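Local atomic coordinates of neurotoxin (Clostridium botulinum, PDB entry 2QN0), a protein that probably cleaves neuronal SNARE proteins as the zinc-dependent light-chain protease of botulinum neurotoxin type C1, apparently with dual substrate specificity. Residues R38-G41 / N42-V45; D84-L87 / K88-I91; S193-P196 / R197-L200. One frame throughout, in Å; residues are numbered along the deposited sequence.

Contact 1: residues R38-G41 / N42-V45; sequences RITG and NIWV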
loop_
_atom_site.group_PDB
_atom_site.type_symbol
_atom_site.label_atom_id
_atom_site.label_comp_id
_atom_site.label_asym_id
_atom_site.label_seq_id
_atom_site.Cartn_x
_atom_site.Cartn_y
_atom_site.Cartn_z
ATOM N N ARG A 38 -4.621 -5.204 14.308
ATOM C CA ARG A 38 -4.121 -3.833 14.197
ATOM C C ARG A 38 -2.595 -3.809 14.283
ATOM O O ARG A 38 -2.020 -4.080 15.339
ATOM C CB ARG A 38 -4.716 -2.958 15.312
ATOM C CG ARG A 38 -4.414 -1.458 15.176
ATOM C CD ARG A 38 -4.529 -0.729 16.524
ATOM N NE ARG A 38 -5.864 -0.818 17.118
ATOM C CZ ARG A 38 -6.879 -0.006 16.828
ATOM N NH1 ARG A 38 -6.723 0.971 15.944
ATOM N NH2 ARG A 38 -8.052 -0.171 17.429
ATOM N N ILE A 39 -1.939 -3.494 13.168
ATOM C CA ILE A 39 -0.480 -3.427 13.136
ATOM C C ILE A 39 -0.040 -2.279 14.039
ATOM O O ILE A 39 0.815 -2.441 14.911
ATOM C CB ILE A 39 0.034 -3.185 11.691
ATOM C CG1 ILE A 39 -0.376 -4.360 10.800
ATOM C CG2 ILE A 39 1.550 -3.000 11.696
ATOM C CD1 ILE A 39 0.054 -4.224 9.349
ATOM N N THR A 40 -0.633 -1.113 13.813
ATOM C CA THR A 40 -0.361 0.072 14.616
ATOM C C THR A 40 -1.331 1.162 14.180
ATOM O O THR A 40 -1.653 1.276 13.000
ATOM C CB THR A 40 1.097 0.566 14.458
ATOM O OG1 THR A 40 1.329 1.652 15.366
ATOM C CG2 THR A 40 1.366 1.039 13.037
ATOM N N GLY A 41 -1.824 1.942 15.134
ATOM C CA GLY A 41 -2.757 3.000 14.794
ATOM C C GLY A 41 -3.907 2.546 13.912
ATOM O O GLY A 41 -4.594 1.567 14.215
ATOM N N ASN A 42 -4.104 3.246 12.798
ATOM C CA ASN A 42 -5.196 2.935 11.890
ATOM C C ASN A 42 -4.825 2.015 10.726
ATOM O O ASN A 42 -5.498 2.003 9.699
ATOM C CB ASN A 42 -5.801 4.240 11.367
ATOM C CG ASN A 42 -6.304 5.140 12.490
ATOM O OD1 ASN A 42 -6.112 6.355 12.461
ATOM N ND2 ASN A 42 -6.958 4.543 13.481
ATOM N N ILE A 43 -3.750 1.250 10.888
ATOM C CA ILE A 43 -3.332 0.300 9.859
ATOM C C ILE A 43 -3.687 -1.101 10.358
ATOM O O ILE A 43 -3.201 -1.533 11.405
ATOM C CB ILE A 43 -1.814 0.339 9.610
ATOM C CG1 ILE A 43 -1.391 1.723 9.103
ATOM C CG2 ILE A 43 -1.441 -0.732 8.577
ATOM C CD1 ILE A 43 0.114 1.862 8.913
ATOM N N TRP A 44 -4.530 -1.800 9.606
ATOM C CA TRP A 44 -4.960 -3.146 9.965
ATOM C C TRP A 44 -4.547 -4.158 8.913
ATOM O O TRP A 44 -4.284 -3.806 7.764
ATOM C CB TRP A 44 -6.483 -3.201 10.095
ATOM C CG TRP A 44 -7.033 -2.431 11.247
ATOM C CD1 TRP A 44 -7.161 -1.074 11.350
ATOM C CD2 TRP A 44 -7.514 -2.978 12.477
ATOM N NE1 TRP A 44 -7.695 -0.741 12.576
ATOM C CE2 TRP A 44 -7.919 -1.893 13.287
ATOM C CE3 TRP A 44 -7.641 -4.284 12.976
ATOM C CZ2 TRP A 44 -8.445 -2.072 14.573
ATOM C CZ3 TRP A 44 -8.164 -4.463 14.259
ATOM C CH2 TRP A 44 -8.558 -3.360 15.040
ATOM N N VAL A 45 -4.489 -5.424 9.312
ATOM C CA VAL A 45 -4.161 -6.485 8.379
ATOM C C VAL A 45 -5.162 -7.628 8.521
ATOM O O VAL A 45 -5.489 -8.046 9.633
ATOM C CB VAL A 45 -2.727 -7.034 8.597
ATOM C CG1 VAL A 45 -2.556 -7.526 10.020
ATOM C CG2 VAL A 45 -2.453 -8.169 7.608
#
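Arg38 lies across the indole of Trp44 where strands 34-38 and 43-46 join in a beta hairpin, closed by a type II' turn from Thr40 to Ile43 and offset by a classic beta bulge in which Ile39 and Thr40 both face Ile43. The Arg38 and Trp44 side chains lie on one face of the sheet. Arg38 CB stands almost on the normal of the six-membered ring of Trp44, 3.7 Å from its centroid, a CH-pi contact. Further along, the arginine chain bends at chi3 (-60°), which brings CZ to 3.4 Å from Trp44 CZ2. Guanidinium and indole planes are 54° apart: a rim carbon, CZ2, lies over the centre of the guanidinium, and the groups are not stacked flat. Asn18 OD1 and Lys17 O take NE and NH2, which helps to fix the rotation of this group.

The backbone changes direction at Ile39. Its N donates to Ile43 O at 2.9 Å, while its CD1 packs on Ile43 CG2 at 3.9 Å and its CG1 lies equally close to Val45 CG1; helix 80-97 covers this apolar group. Thr40 O accepts the N-H of Ile43 over 3.0 Å, the bond that closes the turn, and both side chains face helix 101-112. Gly41, with its positive phi, occupies the first corner of the turn. Its carbonyl ties the turn to the start of the hairpin: Arg38 NH1 reaches Gly41 O at 2.8 Å, approaching from above the carbonyl plane, 41° out of it.

Contact 2: residues D84-L87 / K88-I91; sequences DTFL and KEII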
loop_
_atom_site.group_PDB
_atom_site.type_symbol
_atom_site.label_atom_id
_atom_site.label_comp_id
_atom_site.label_asym_id
_atom_site.label_seq_id
_atom_site.Cartn_x
_atom_site.Cartn_y
_atom_site.Cartn_z
ATOM N N ASP A 84 -1.263 -17.482 9.678
ATOM C CA ASP A 84 -0.391 -17.130 10.788
ATOM C C ASP A 84 0.974 -16.706 10.249
ATOM O O ASP A 84 1.548 -15.705 10.680
ATOM C CB ASP A 84 -0.224 -18.327 11.731
ATOM C CG ASP A 84 0.579 -17.984 12.966
ATOM O OD1 ASP A 84 0.073 -17.215 13.815
ATOM O OD2 ASP A 84 1.720 -18.474 13.089
ATOM N N THR A 85 1.494 -17.478 9.303
ATOM C CA THR A 85 2.788 -17.175 8.712
ATOM C C THR A 85 2.739 -15.842 7.967
ATOM O O THR A 85 3.636 -15.012 8.114
ATOM C CB THR A 85 3.219 -18.300 7.755
ATOM O OG1 THR A 85 3.470 -19.488 8.518
ATOM C CG2 THR A 85 4.482 -17.916 7.000
ATOM N N PHE A 86 1.687 -15.641 7.180
ATOM C CA PHE A 86 1.522 -14.397 6.424
ATOM C C PHE A 86 1.472 -13.214 7.387
ATOM O O PHE A 86 2.157 -12.207 7.193
ATOM C CB PHE A 86 0.229 -14.441 5.611
ATOM C CG PHE A 86 -0.043 -13.181 4.832
ATOM C CD1 PHE A 86 0.578 -12.955 3.606
ATOM C CD2 PHE A 86 -0.913 -12.219 5.331
ATOM C CE1 PHE A 86 0.332 -11.785 2.884
ATOM C CE2 PHE A 86 -1.165 -11.041 4.616
ATOM C CZ PHE A 86 -0.539 -10.829 3.391
ATOM N N LEU A 87 0.655 -13.342 8.428
ATOM C CA LEU A 87 0.517 -12.282 9.420
ATOM C C LEU A 87 1.870 -11.909 10.016
ATOM O O LEU A 87 2.210 -10.732 10.128
ATOM C CB LEU A 87 -0.437 -12.727 10.533
ATOM C CG LEU A 87 -0.647 -11.776 11.712
ATOM C CD1 LEU A 87 -1.235 -10.453 11.232
ATOM C CD2 LEU A 87 -1.581 -12.438 12.717
ATOM N N LYS A 88 2.647 -12.915 10.399
ATOM C CA LYS A 88 3.955 -12.663 10.984
ATOM C C LYS A 88 4.942 -12.062 9.987
ATOM O O LYS A 88 5.822 -11.289 10.370
ATOM C CB LYS A 88 4.503 -13.957 11.599
ATOM C CG LYS A 88 3.779 -14.306 12.900
ATOM C CD LYS A 88 4.032 -15.728 13.376
ATOM C CE LYS A 88 3.250 -15.985 14.666
ATOM N NZ LYS A 88 3.303 -17.413 15.093
ATOM N N GLU A 89 4.798 -12.407 8.711
ATOM C CA GLU A 89 5.685 -11.853 7.691
ATOM C C GLU A 89 5.415 -10.354 7.558
ATOM O O GLU A 89 6.343 -9.548 7.513
ATOM C CB GLU A 89 5.459 -12.552 6.343
ATOM C CG GLU A 89 5.885 -14.025 6.333
ATOM C CD GLU A 89 5.520 -14.748 5.048
ATOM O OE1 GLU A 89 4.524 -14.357 4.403
ATOM O OE2 GLU A 89 6.216 -15.725 4.690
ATOM N N ILE A 90 4.141 -9.983 7.499
ATOM C CA ILE A 90 3.774 -8.577 7.376
ATOM C C ILE A 90 4.292 -7.792 8.582
ATOM O O ILE A 90 4.853 -6.706 8.437
ATOM C CB ILE A 90 2.240 -8.405 7.273
ATOM C CG1 ILE A 90 1.726 -9.048 5.981
ATOM C CG2 ILE A 90 1.871 -6.915 7.303
ATOM C CD1 ILE A 90 2.305 -8.438 4.704
ATOM N N ILE A 91 4.106 -8.345 9.776
ATOM C CA ILE A 91 4.568 -7.686 10.991
ATOM C C ILE A 91 6.080 -7.475 10.957
ATOM O O ILE A 91 6.574 -6.385 11.257
ATOM C CB ILE A 91 4.196 -8.514 12.258
ATOM C CG1 ILE A 91 2.682 -8.497 12.458
ATOM C CG2 ILE A 91 4.919 -7.961 13.485
ATOM C CD1 ILE A 91 2.082 -7.105 12.531
#
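Lys88 NZ is gripped by two oxygens, Asp84 OD2 and Asn9 OD1, the first through a salt bridge that spans one turn of the alpha helix 80-97. The distance from NZ to Asp84 OD2 is 2.8 Å, and the carboxylate offers the lone pair on the side of its other oxygen. Lys88 CG stands beside the backbone N (chi1 -74°), which points the extended chain back toward Asp84; there it crosses the carboxylate obliquely, with CE 3.3 Å from OD2. The second oxygen of the carboxylate, OD1, accepts the backbone N-H of Tyr10. Acid and amine together therefore fasten this flank of the helix to the N-terminal region of the chain.

Beneath the side chains the regular i to i+4 ladder continues, with Lys88 N, Glu89 N, Ile90 N and Ile91 N bonded to the carbonyl oxygens of Asp84, Thr85, Phe86 and Leu87. Glu89 runs extended past this backbone, its CG 3.0 Å from Thr85 O, and its carboxylate reaches Thr85 CG2, with OE2 3.6 Å from that methyl. Outside the pair, OE2 has a long, weak ion pair with Arg197 NE.

The main apolar contact is between Phe86 and Ile90. Ile90 CG1 sits over a face of the Phe86 ring, displaced toward the rim, 4.0 Å from the centroid and 22° off the normal, a CH-pi contact. With CG1 anti to the carbonyl carbon (chi1 -65°), this branch is turned back toward the preceding helical turn. Ile90 CD1 lies 3.9 Å from Phe86 CZ.

Contact 3: residues S193-P196 / R197-L200; sequences SISP and RFML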
loop_
_atom_site.group_PDB
_atom_site.type_symbol
_atom_site.label_atom_id
_atom_site.label_comp_id
_atom_site.label_asym_id
_atom_site.label_seq_id
_atom_site.Cartn_x
_atom_site.Cartn_y
_atom_site.Cartn_z
ATOM N N SER A 193 -3.536 -5.391 -1.348
ATOM C CA SER A 193 -3.541 -6.856 -1.458
ATOM C C SER A 193 -2.147 -7.242 -1.932
ATOM O O SER A 193 -1.710 -6.842 -3.018
ATOM C CB SER A 193 -4.610 -7.302 -2.451
ATOM O OG SER A 193 -5.883 -6.853 -2.017
ATOM N N ILE A 194 -1.458 -8.053 -1.135
ATOM C CA ILE A 194 -0.074 -8.362 -1.445
ATOM C C ILE A 194 0.493 -9.548 -0.666
ATOM O O ILE A 194 -0.079 -9.984 0.333
ATOM C CB ILE A 194 0.761 -7.117 -1.068
ATOM C CG1 ILE A 194 2.228 -7.270 -1.456
ATOM C CG2 ILE A 194 0.644 -6.888 0.444
ATOM C CD1 ILE A 194 3.046 -6.023 -1.144
ATOM N N SER A 195 1.620 -10.060 -1.151
ATOM C CA SER A 195 2.365 -11.116 -0.473
ATOM C C SER A 195 3.819 -10.808 -0.804
ATOM O O SER A 195 4.352 -11.280 -1.805
ATOM C CB SER A 195 2.011 -12.508 -0.976
ATOM O OG SER A 195 2.732 -13.461 -0.206
ATOM N N PRO A 196 4.476 -9.998 0.039
ATOM C CA PRO A 196 5.872 -9.602 -0.153
ATOM C C PRO A 196 6.905 -10.712 -0.310
ATOM O O PRO A 196 7.949 -10.480 -0.918
ATOM C CB PRO A 196 6.156 -8.722 1.064
ATOM C CG PRO A 196 4.815 -8.140 1.387
ATOM C CD PRO A 196 3.905 -9.334 1.225
ATOM N N ARG A 197 6.639 -11.909 0.218
ATOM C CA ARG A 197 7.639 -12.971 0.090
ATOM C C ARG A 197 7.780 -13.492 -1.336
ATOM O O ARG A 197 8.718 -14.224 -1.640
ATOM C CB ARG A 197 7.367 -14.134 1.060
ATOM C CG ARG A 197 6.339 -15.160 0.638
ATOM C CD ARG A 197 6.419 -16.362 1.591
ATOM N NE ARG A 197 5.363 -17.348 1.372
ATOM C CZ ARG A 197 5.352 -18.238 0.383
ATOM N NH1 ARG A 197 6.346 -18.277 -0.490
ATOM N NH2 ARG A 197 4.342 -19.089 0.268
ATOM N N PHE A 198 6.844 -13.129 -2.209
ATOM C CA PHE A 198 6.933 -13.527 -3.615
ATOM C C PHE A 198 7.656 -12.353 -4.263
ATOM O O PHE A 198 7.047 -11.326 -4.570
ATOM C CB PHE A 198 5.536 -13.720 -4.207
ATOM C CG PHE A 198 4.885 -15.009 -3.794
ATOM C CD1 PHE A 198 5.024 -16.154 -4.574
ATOM C CD2 PHE A 198 4.164 -15.092 -2.608
ATOM C CE1 PHE A 198 4.455 -17.365 -4.175
ATOM C CE2 PHE A 198 3.591 -16.299 -2.200
ATOM C CZ PHE A 198 3.739 -17.435 -2.987
ATOM N N MET A 199 8.961 -12.514 -4.460
ATOM C CA MET A 199 9.799 -11.446 -4.991
ATOM C C MET A 199 10.096 -11.420 -6.482
ATOM O O MET A 199 10.455 -12.428 -7.088
ATOM C CB MET A 199 11.130 -11.437 -4.237
ATOM C CG MET A 199 10.986 -11.315 -2.732
ATOM S SD MET A 199 12.519 -11.739 -1.891
ATOM C CE MET A 199 12.279 -13.514 -1.647
ATOM N N LEU A 200 9.966 -10.229 -7.052
ATOM C CA LEU A 200 10.242 -9.988 -8.458
ATOM C C LEU A 200 11.764 -10.014 -8.621
ATOM O O LEU A 200 12.493 -9.584 -7.723
ATOM C CB LEU A 200 9.662 -8.616 -8.834
ATOM C CG LEU A 200 9.921 -7.916 -10.169
ATOM C CD1 LEU A 200 8.799 -6.904 -10.421
ATOM C CD2 LEU A 200 11.275 -7.220 -10.143
HETATM O O HOH W 1 4.393 -12.535 2.167
#
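Ser195 and Phe198 form the tight part of a type I beta turn in the loop between strands 190-193 and 201-202. Phe198 N donates to Ser195 O at 3.1 Å; the N-H points well at the oxygen, with 164° at the hydrogen, although the donor sits above the carbonyl plane. The serine OG, anti to the backbone N (chi1 -177°), lies beside the carbonyl carbon and from there meets the Phe198 ring at its edge, with OG 3.2 Å from CD2. Tyr76 meets this ring edge-to-face, and Tyr71 also adjoins it. Pro196 takes the second place in the turn, where its constrained phi suits the geometry. Its ring packs on Ile90 and Leu93 of helix 80-97 and on Pro223, at the start of the helix that bears the zinc ligands His229 and His233.

Arg197, partly exposed, makes the looser side. Of its side chain, CG comes nearest Ser195, 4.1 Å from OG. From CG to NE the chain runs extended and passes beside the Phe198 ring, whose CE2 lies 3.6 Å above the guanidinium plane of Arg197, over its centre.

A water joins the two halves: it lies 3.0 Å from Ser195 OG and accepts the N-H of Arg197 at the same distance. Because the hydroxyl also bonds Tyr76 OH, two partners grip the buried OG, and the amide of Arg197, unused by the turn itself, is satisfied by this one water.

Overall arrangement
Helix 80-97 connects the three sites. Contact 1 packs against it through Val45 CG1, 3.4 Å from Leu87 CD1, and through Ile39, whose CD1 is 3.8 Å from Ile90 CG2. Contact 3 touches it too: Ile90 CD1 lies 3.9 Å from Pro196 CD, and Phe86 adjoins Ile194. Ile90 thus serves both neighbours, with CG2 for the hairpin and CD1 for the turn. Contacts 1 and 3 do not meet; their nearest atoms are about 8 Å apart. Contact 3 lies toward the metal site, with the Pro196 side chain about 13 Å from the zinc ion held by His229, His233 and Glu269, and Ile194 rests on Glu230 of the HExxH motif.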